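Local structure of Ral guanine nucleotide dissociation stimulator-like 2 (Mus musculus, 4JGW) at residues D72-P77 with K418-F423; L79-R84 with A127-D132; T25-S30 with R50-T55. The protein probably acts as a guanine nucleotide exchange factor for small G-proteins and associates in vitro with the GTP-bound forms of Rap1A and H-Ras. One frame throughout, in Å; residues are numbered along the deposited sequence.

Contact 1: residues D72-P77 with K418-F423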
loop_
_atom_site.group_PDB
_atom_site.type_symbol
_atom_site.label_atom_id
_atom_site.label_comp_id
_atom_site.label_asym_id
_atom_site.label_seq_id
_atom_site.Cartn_x
_atom_site.Cartn_y
_atom_site.Cartn_z
ATOM N N ASP A 72 23.278 2.740 -8.918
ATOM C CA ASP A 72 21.885 3.180 -9.014
ATOM C C ASP A 72 21.029 2.219 -8.186
ATOM O O ASP A 72 20.283 1.399 -8.733
ATOM C CB ASP A 72 21.452 3.190 -10.489
ATOM C CG ASP A 72 20.100 3.866 -10.722
ATOM O OD1 ASP A 72 19.459 4.350 -9.760
ATOM O OD2 ASP A 72 19.676 3.911 -11.898
ATOM N N MET A 73 21.153 2.314 -6.862
ATOM C CA MET A 73 20.554 1.308 -5.974
ATOM C C MET A 73 19.022 1.275 -5.921
ATOM O O MET A 73 18.444 0.231 -5.624
ATOM C CB MET A 73 21.174 1.318 -4.563
ATOM C CG MET A 73 21.911 2.577 -4.161
ATOM S SD MET A 73 22.832 2.377 -2.616
ATOM C CE MET A 73 24.473 1.968 -3.203
ATOM N N MET A 74 18.367 2.394 -6.226
ATOM C CA MET A 74 16.905 2.420 -6.245
ATOM C C MET A 74 16.309 1.803 -7.517
ATOM O O MET A 74 15.158 1.367 -7.512
ATOM C CB MET A 74 16.357 3.838 -6.029
ATOM C CG MET A 74 14.847 3.864 -5.747
ATOM S SD MET A 74 14.101 5.494 -5.579
ATOM C CE MET A 74 14.791 6.034 -4.012
ATOM N N PHE A 75 17.097 1.753 -8.591
ATOM C CA PHE A 75 16.573 1.388 -9.909
ATOM C C PHE A 75 15.869 0.033 -9.970
ATOM O O PHE A 75 14.720 -0.048 -10.403
ATOM C CB PHE A 75 17.656 1.450 -10.989
ATOM C CG PHE A 75 17.143 1.125 -12.361
ATOM C CD1 PHE A 75 16.503 2.096 -13.123
ATOM C CD2 PHE A 75 17.268 -0.160 -12.878
ATOM C CE1 PHE A 75 16.010 1.796 -14.383
ATOM C CE2 PHE A 75 16.778 -0.468 -14.142
ATOM C CZ PHE A 75 16.150 0.512 -14.896
ATOM N N THR A 76 16.573 -1.017 -9.554
ATOM C CA THR A 76 16.069 -2.386 -9.631
ATOM C C THR A 76 14.762 -2.598 -8.846
ATOM O O THR A 76 13.781 -3.067 -9.422
ATOM C CB THR A 76 17.158 -3.415 -9.215
ATOM O OG1 THR A 76 18.335 -3.203 -10.005
ATOM C CG2 THR A 76 16.673 -4.849 -9.401
ATOM N N PRO A 77 14.736 -2.250 -7.541
ATOM C CA PRO A 77 13.483 -2.450 -6.806
ATOM C C PRO A 77 12.343 -1.545 -7.284
ATOM O O PRO A 77 11.189 -1.973 -7.291
ATOM C CB PRO A 77 13.865 -2.126 -5.356
ATOM C CG PRO A 77 15.071 -1.257 -5.463
ATOM C CD PRO A 77 15.814 -1.763 -6.657
ATOM N N LYS A 418 9.467 9.665 -12.138
ATOM C CA LYS A 418 8.120 9.404 -11.630
ATOM C C LYS A 418 8.074 8.098 -10.834
ATOM O O LYS A 418 7.471 8.040 -9.760
ATOM C CB LYS A 418 7.112 9.358 -12.788
ATOM C CG LYS A 418 5.678 9.059 -12.364
ATOM C CD LYS A 418 4.693 9.253 -13.506
ATOM C CE LYS A 418 3.265 9.053 -13.014
ATOM N NZ LYS A 418 2.251 9.547 -13.984
ATOM N N ARG A 419 8.726 7.067 -11.365
ATOM C CA ARG A 419 8.710 5.730 -10.763
ATOM C C ARG A 419 9.509 5.657 -9.461
ATOM O O ARG A 419 9.176 4.873 -8.569
ATOM C CB ARG A 419 9.203 4.674 -11.762
ATOM C CG ARG A 419 8.478 4.680 -13.109
ATOM C CD ARG A 419 6.966 4.571 -12.943
ATOM N NE ARG A 419 6.247 4.964 -14.153
ATOM C CZ ARG A 419 4.933 5.175 -14.216
ATOM N NH1 ARG A 419 4.175 5.042 -13.134
ATOM N NH2 ARG A 419 4.375 5.527 -15.364
ATOM N N ARG A 420 10.559 6.474 -9.364
ATOM C CA ARG A 420 11.357 6.576 -8.141
ATOM C C ARG A 420 10.544 7.204 -7.019
ATOM O O ARG A 420 10.589 6.743 -5.875
ATOM C CB ARG A 420 12.620 7.406 -8.383
ATOM C CG ARG A 420 13.693 6.689 -9.169
ATOM C CD ARG A 420 14.938 7.548 -9.332
ATOM N NE ARG A 420 15.764 7.026 -10.415
ATOM C CZ ARG A 420 16.731 6.128 -10.267
ATOM N NH1 ARG A 420 17.033 5.652 -9.061
ATOM N NH2 ARG A 420 17.403 5.712 -11.331
ATOM N N LYS A 421 9.810 8.262 -7.363
ATOM C CA LYS A 421 8.944 8.970 -6.424
ATOM C C LYS A 421 7.793 8.074 -5.975
ATOM O O LYS A 421 7.346 8.151 -4.829
ATOM C CB LYS A 421 8.401 10.254 -7.056
ATOM C CG LYS A 421 9.469 11.277 -7.420
ATOM C CD LYS A 421 8.853 12.517 -8.048
ATOM C CE LYS A 421 9.924 13.421 -8.646
ATOM N NZ LYS A 421 9.363 14.735 -9.065
ATOM N N GLU A 422 7.327 7.223 -6.884
ATOM C CA GLU A 422 6.317 6.223 -6.562
ATOM C C GLU A 422 6.872 5.162 -5.611
ATOM O O GLU A 422 6.234 4.834 -4.608
ATOM C CB GLU A 422 5.754 5.590 -7.836
ATOM C CG GLU A 422 4.730 6.477 -8.538
ATOM C CD GLU A 422 4.237 5.914 -9.854
ATOM O OE1 GLU A 422 4.961 5.120 -10.485
ATOM O OE2 GLU A 422 3.116 6.275 -10.265
ATOM N N PHE A 423 8.064 4.651 -5.916
ATOM C CA PHE A 423 8.723 3.667 -5.054
ATOM C C PHE A 423 8.971 4.200 -3.641
ATOM O O PHE A 423 8.806 3.467 -2.672
ATOM C CB PHE A 423 10.028 3.152 -5.678
ATOM C CG PHE A 423 10.754 2.140 -4.820
ATOM C CD1 PHE A 423 10.271 0.838 -4.693
ATOM C CD2 PHE A 423 11.912 2.494 -4.134
ATOM C CE1 PHE A 423 10.933 -0.092 -3.899
ATOM C CE2 PHE A 423 12.588 1.569 -3.339
ATOM C CZ PHE A 423 12.098 0.274 -3.219
#
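OD1 of Asp-72 takes two donors from Arg-420, NH1 at 2.8 Å and NH2 at 2.9 Å. NH2 also reaches OD2 of Asp-72, at 3.0 Å. This is an end-on salt bridge between the N-terminal Ras-GEF (REM) region and helix 416-436 of the CDC25-homology region. Carboxylate and guanidinium are nearly coplanar, their planes 21° apart, and both oxygens use their syn lone pairs. OD1 sits between NH1 and NH2, and NH2 is shared by both oxygens, so no bond is straighter than 154°. The extended chain of Arg-420 from CG to NE brings the guanidinium to Asp-72, just after helix 68-71. Asp-72 OD2 also accepts from His-62 and the backbone N of Leu-51, and NH2 of Arg-420 bonds to Leu-51 O. At the ring edge of Phe-75, NH2 of Arg-420 lies 4.1 Å from CD1. Beside the salt bridge the contact becomes apolar. CG of Met-74 meets CD2 of Phe-423 at 3.6 Å. The sulfur approaches the ring obliquely, a Met-aromatic contact. The Met-74 chain bends at its last torsion (chi3 -70°), and SD lies 3.7 Å from CB of Arg-420. CB of Pro-77 meets CZ of Phe-423 at 3.7 Å.

Contact 2: residues L79-R84 with A127-D132; sequences LLATHR and ASHPED
Asp-132, His-129 and Arg-84 supply most of the buried surface here. The Arg-84 and Asp-132 side chains lie alongside, running opposite ways, with guanidinium and carboxylate planes only 5° apart. OD1 of Asp-132 lies over one face of the guanidinium, toward its rim, 3.5 Å from NE of Arg-84. It is well out of plane, so the salt bridge rests on charge alone. NE itself donates to Thr-89. The other oxygen, OD2 of Asp-132, meets the edge of the His-83 ring, 3.1 Å from CE1. It also accepts from Trp-125 NE1 and from a water at 2.6 Å. The contact lies within the RasGEF N-terminal motif and joins the C-terminal part of helix 75-82 to the turn after helix 108-128. The same water donates to O of Leu-80 at 2.7 Å, bridging the segments. His-83 ND1 donates to that carbonyl from above its plane. His-83 CG lies between the backbone N and the carbonyl carbon (chi1 78°), which turns the ring back to Leu-80. With NE2 bonded to Thr-89, both ring nitrogens are held. Ser-128 CB and the water cover opposite faces of the His-129 ring. NE2 of His-129 packs 3.7 Å from CA of Ala-81.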
loop_
_atom_site.group_PDB
_atom_site.type_symbol
_atom_site.label_atom_id
_atom_site.label_comp_id
_atom_site.label_asym_id
_atom_site.label_seq_id
_atom_site.Cartn_x
_atom_site.Cartn_y
_atom_site.Cartn_z
ATOM N N LEU A 79 11.865 -0.357 -10.438
ATOM C CA LEU A 79 11.362 -0.871 -11.715
ATOM C C LEU A 79 10.482 -2.097 -11.482
ATOM O O LEU A 79 9.376 -2.180 -12.020
ATOM C CB LEU A 79 12.511 -1.231 -12.670
ATOM C CG LEU A 79 12.363 -1.070 -14.199
ATOM C CD1 LEU A 79 13.431 -1.878 -14.922
ATOM C CD2 LEU A 79 10.988 -1.430 -14.756
ATOM N N LEU A 80 10.976 -3.033 -10.672
ATOM C CA LEU A 80 10.253 -4.269 -10.375
ATOM C C LEU A 80 8.924 -4.015 -9.669
ATOM O O LEU A 80 7.959 -4.742 -9.890
ATOM C CB LEU A 80 11.118 -5.235 -9.553
ATOM C CG LEU A 80 12.350 -5.862 -10.222
ATOM C CD1 LEU A 80 13.097 -6.754 -9.239
ATOM C CD2 LEU A 80 11.993 -6.641 -11.493
ATOM N N ALA A 81 8.882 -2.983 -8.831
ATOM C CA ALA A 81 7.679 -2.652 -8.068
ATOM C C ALA A 81 6.639 -1.867 -8.872
ATOM O O ALA A 81 5.440 -2.032 -8.657
ATOM C CB ALA A 81 8.043 -1.897 -6.797
ATOM N N THR A 82 7.100 -1.022 -9.793
ATOM C CA THR A 82 6.213 -0.109 -10.522
ATOM C C THR A 82 5.910 -0.508 -11.974
ATOM O O THR A 82 5.106 0.148 -12.633
ATOM C CB THR A 82 6.755 1.345 -10.520
ATOM O OG1 THR A 82 8.006 1.399 -11.218
ATOM C CG2 THR A 82 6.936 1.869 -9.097
ATOM N N HIS A 83 6.540 -1.575 -12.467
ATOM C CA HIS A 83 6.485 -1.913 -13.899
ATOM C C HIS A 83 5.077 -2.106 -14.477
ATOM O O HIS A 83 4.838 -1.794 -15.643
ATOM C CB HIS A 83 7.388 -3.108 -14.237
ATOM C CG HIS A 83 6.816 -4.437 -13.858
ATOM N ND1 HIS A 83 6.880 -4.940 -12.576
ATOM C CD2 HIS A 83 6.185 -5.380 -14.599
ATOM C CE1 HIS A 83 6.305 -6.129 -12.542
ATOM N NE2 HIS A 83 5.876 -6.419 -13.757
ATOM N N ARG A 84 4.154 -2.600 -13.655
ATOM C CA ARG A 84 2.787 -2.866 -14.104
ATOM C C ARG A 84 1.995 -1.592 -14.395
ATOM O O ARG A 84 0.893 -1.657 -14.939
ATOM C CB ARG A 84 2.044 -3.745 -13.095
ATOM C CG ARG A 84 2.547 -5.171 -13.049
ATOM C CD ARG A 84 1.555 -6.085 -12.361
ATOM N NE ARG A 84 1.793 -7.478 -12.730
ATOM C CZ ARG A 84 0.900 -8.454 -12.618
ATOM N NH1 ARG A 84 -0.316 -8.204 -12.144
ATOM N NH2 ARG A 84 1.223 -9.686 -12.989
ATOM N N ALA A 127 10.776 -13.166 -5.237
ATOM C CA ALA A 127 10.705 -13.072 -3.781
ATOM C C ALA A 127 9.878 -11.867 -3.330
ATOM O O ALA A 127 9.056 -11.982 -2.416
ATOM C CB ALA A 127 12.104 -13.028 -3.177
ATOM N N SER A 128 10.088 -10.724 -3.982
ATOM C CA SER A 128 9.365 -9.494 -3.654
ATOM C C SER A 128 7.908 -9.521 -4.110
ATOM O O SER A 128 7.013 -9.135 -3.359
ATOM C CB SER A 128 10.070 -8.271 -4.252
ATOM O OG SER A 128 11.360 -8.097 -3.696
ATOM N N HIS A 129 7.678 -9.965 -5.345
ATOM C CA HIS A 129 6.339 -9.938 -5.936
ATOM C C HIS A 129 5.958 -11.281 -6.572
ATOM O O HIS A 129 5.901 -11.389 -7.798
ATOM C CB HIS A 129 6.232 -8.811 -6.974
ATOM C CG HIS A 129 6.944 -7.553 -6.580
ATOM N ND1 HIS A 129 6.465 -6.697 -5.612
ATOM C CD2 HIS A 129 8.100 -7.008 -7.025
ATOM C CE1 HIS A 129 7.295 -5.679 -5.478
ATOM N NE2 HIS A 129 8.296 -5.844 -6.324
ATOM N N PRO A 130 5.685 -12.307 -5.741
ATOM C CA PRO A 130 5.346 -13.630 -6.281
ATOM C C PRO A 130 4.044 -13.647 -7.089
ATOM O O PRO A 130 3.908 -14.455 -8.010
ATOM C CB PRO A 130 5.217 -14.506 -5.027
ATOM C CG PRO A 130 4.952 -13.555 -3.914
ATOM C CD PRO A 130 5.683 -12.299 -4.265
ATOM N N GLU A 131 3.118 -12.749 -6.753
ATOM C CA GLU A 131 1.806 -12.670 -7.404
ATOM C C GLU A 131 1.879 -12.216 -8.865
ATOM O O GLU A 131 0.918 -12.392 -9.622
ATOM C CB GLU A 131 0.860 -11.756 -6.612
ATOM C CG GLU A 131 0.515 -12.245 -5.199
ATOM C CD GLU A 131 1.524 -11.808 -4.136
ATOM O OE1 GLU A 131 2.487 -11.075 -4.465
ATOM O OE2 GLU A 131 1.346 -12.198 -2.961
ATOM N N ASP A 132 3.014 -11.635 -9.254
ATOM C CA ASP A 132 3.246 -11.206 -10.636
ATOM C C ASP A 132 3.324 -12.387 -11.602
ATOM O O ASP A 132 2.945 -12.268 -12.765
ATOM C CB ASP A 132 4.533 -10.378 -10.742
ATOM C CG ASP A 132 4.365 -8.946 -10.253
ATOM O OD1 ASP A 132 3.289 -8.596 -9.725
ATOM O OD2 ASP A 132 5.325 -8.162 -10.400
HETATM O O HOH W 1 5.502 -5.732 -9.405
#

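Contact 3: residues T25-S30 with R50-T55; sequences TFTVTS and RLRAGT
Thr-25 N donates to Ala-53 O at 2.7 Å, and Thr-25 O accepts from Arg-52 N at 2.8 Å. A weak bond of 3.5 Å from Ala-53 N reaches the same Thr-25 oxygen. This is a classic beta bulge, with Arg-52 and Ala-53 both facing Thr-25, in the four-strand antiparallel sheet formed by 11-21, 24-33, 46-54 and 414-415. Beyond the bulge the ladder is regular. Thr-27 and Arg-50 form a hydrogen-bonded pair, with Thr-27 N to Arg-50 O at 3.0 Å and Arg-50 N to Thr-27 O at 3.1 Å. Phe-26 and Leu-51 form the non-hydrogen-bonded pair between the bulge and Thr-27/Arg-50, and CA of Phe-26 makes a CH...O contact with Arg-50 O. The side chains of Phe-26 and Leu-51 share one face of the sheet. CE2 of Phe-26 packs 3.8 Å from CB of Leu-51. His-62, from helix 56-63, meets the Phe-26 ring edge-to-face, and Arg-49 makes a cation-pi contact with it. Thr-25 and Thr-27 point to the other face, where their hydroxyls bond to Glu-20 and Asp-18 of the neighbouring strand 11-21. The Arg-52 chain bends at chi2 (-86°) and turns its guanidinium across Thr-27. OG1 of Thr-27 sits over the centre of one guanidinium face, 3.2 Å from CZ of Arg-52, stacked over the face rather than hydrogen-bonded to it.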
loop_
_atom_site.group_PDB
_atom_site.type_symbol
_atom_site.label_atom_id
_atom_site.label_comp_id
_atom_site.label_asym_id
_atom_site.label_seq_id
_atom_site.Cartn_x
_atom_site.Cartn_y
_atom_site.Cartn_z
ATOM N N THR A 25 18.887 8.323 -20.754
ATOM C CA THR A 25 19.589 9.472 -20.187
ATOM C C THR A 25 19.972 9.182 -18.734
ATOM O O THR A 25 19.134 8.772 -17.928
ATOM C CB THR A 25 18.734 10.759 -20.278
ATOM O OG1 THR A 25 18.437 11.037 -21.653
ATOM C CG2 THR A 25 19.465 11.956 -19.678
ATOM N N PHE A 26 21.245 9.396 -18.417
ATOM C CA PHE A 26 21.781 9.134 -17.086
ATOM C C PHE A 26 22.263 10.422 -16.429
ATOM O O PHE A 26 22.631 11.379 -17.112
ATOM C CB PHE A 26 22.943 8.136 -17.167
ATOM C CG PHE A 26 22.544 6.766 -17.643
ATOM C CD1 PHE A 26 22.507 6.468 -19.001
ATOM C CD2 PHE A 26 22.220 5.768 -16.731
ATOM C CE1 PHE A 26 22.140 5.201 -19.443
ATOM C CE2 PHE A 26 21.852 4.497 -17.163
ATOM C CZ PHE A 26 21.813 4.213 -18.520
ATOM N N THR A 27 22.251 10.438 -15.098
ATOM C CA THR A 27 22.861 11.515 -14.330
ATOM C C THR A 27 23.993 10.950 -13.477
ATOM O O THR A 27 23.776 10.080 -12.629
ATOM C CB THR A 27 21.831 12.252 -13.441
ATOM O OG1 THR A 27 20.815 12.828 -14.267
ATOM C CG2 THR A 27 22.497 13.364 -12.642
ATOM N N VAL A 28 25.203 11.441 -13.726
ATOM C CA VAL A 28 26.363 11.063 -12.928
ATOM C C VAL A 28 26.586 12.104 -11.836
ATOM O O VAL A 28 26.566 13.309 -12.098
ATOM C CB VAL A 28 27.645 10.897 -13.787
ATOM C CG1 VAL A 28 28.781 10.312 -12.951
ATOM C CG2 VAL A 28 27.376 10.009 -14.991
ATOM N N THR A 29 26.775 11.622 -10.612
ATOM C CA THR A 29 27.098 12.473 -9.477
ATOM C C THR A 29 28.405 11.985 -8.867
ATOM O O THR A 29 28.578 10.790 -8.639
ATOM C CB THR A 29 25.977 12.445 -8.416
ATOM O OG1 THR A 29 24.717 12.719 -9.042
ATOM C CG2 THR A 29 26.228 13.481 -7.325
ATOM N N SER A 30 29.325 12.912 -8.620
ATOM C CA SER A 30 30.604 12.582 -8.006
ATOM C C SER A 30 30.848 13.468 -6.791
ATOM O O SER A 30 30.993 14.687 -6.916
ATOM C CB SER A 30 31.745 12.720 -9.017
ATOM O OG SER A 30 32.912 12.062 -8.561
ATOM N N ARG A 50 22.758 7.222 -12.282
ATOM C CA ARG A 50 21.362 6.803 -12.192
ATOM C C ARG A 50 20.564 7.115 -13.452
ATOM O O ARG A 50 20.603 8.243 -13.958
ATOM C CB ARG A 50 20.685 7.440 -10.974
ATOM C CG ARG A 50 21.406 7.192 -9.659
ATOM C CD ARG A 50 20.518 7.517 -8.478
ATOM N NE ARG A 50 21.226 7.365 -7.210
ATOM C CZ ARG A 50 21.802 8.361 -6.544
ATOM N NH1 ARG A 50 21.761 9.604 -7.016
ATOM N NH2 ARG A 50 22.422 8.113 -5.398
ATOM N N LEU A 51 19.844 6.110 -13.948
ATOM C CA LEU A 51 18.978 6.279 -15.114
ATOM C C LEU A 51 17.825 7.225 -14.785
ATOM O O LEU A 51 17.132 7.049 -13.781
ATOM C CB LEU A 51 18.459 4.925 -15.622
ATOM C CG LEU A 51 17.750 4.896 -16.987
ATOM C CD1 LEU A 51 17.908 3.546 -17.679
ATOM C CD2 LEU A 51 16.276 5.273 -16.879
ATOM N N ARG A 52 17.639 8.227 -15.639
ATOM C CA ARG A 52 16.596 9.236 -15.465
ATOM C C ARG A 52 15.393 8.964 -16.362
ATOM O O ARG A 52 14.245 9.095 -15.936
ATOM C CB ARG A 52 17.156 10.630 -15.759
ATOM C CG ARG A 52 18.021 11.204 -14.652
ATOM C CD ARG A 52 17.175 11.910 -13.606
ATOM N NE ARG A 52 17.926 12.945 -12.903
ATOM C CZ ARG A 52 18.107 14.182 -13.357
ATOM N NH1 ARG A 52 17.592 14.553 -14.524
ATOM N NH2 ARG A 52 18.810 15.051 -12.644
ATOM N N ALA A 53 15.674 8.601 -17.610
ATOM C CA ALA A 53 14.650 8.289 -18.599
ATOM C C ALA A 53 15.239 7.404 -19.683
ATOM O O ALA A 53 16.435 7.469 -19.964
ATOM C CB ALA A 53 14.087 9.565 -19.208
ATOM N N GLY A 54 14.396 6.576 -20.289
ATOM C CA GLY A 54 14.836 5.701 -21.365
ATOM C C GLY A 54 13.734 4.816 -21.899
ATOM O O GLY A 54 12.657 4.723 -21.304
ATOM N N THR A 55 14.007 4.165 -23.027
ATOM C CA THR A 55 13.071 3.216 -23.620
ATOM C C THR A 55 12.959 1.978 -22.740
ATOM O O THR A 55 13.844 1.706 -21.921
ATOM C CB THR A 55 13.500 2.781 -25.042
ATOM O OG1 THR A 55 14.753 2.092 -24.979
ATOM C CG2 THR A 55 13.625 3.985 -25.974
#

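In the fold
Contact 3 closes first along the chain, before the other two open. Contact 2 is nested inside the long loop that contact 1 closes. Contacts 1 and 2 share helix 75-82, and their centres lie about 12 Å apart. Helix 416-436 touches this helix along much of its length, and Phe-423 reaches Ala-81. Contact 3 is also about 12 Å from contact 1, centre to centre. Leu-51 links them, its backbone N and O meeting Asp-72 and Arg-420. Contacts 2 and 3 have centres about 22 Å apart and do not touch. Contact 1 joins the REM region to helix 416-436 of the CDC25-homology region, next to the sheet of contact 3, whose edge strand 414-415 precedes that helix.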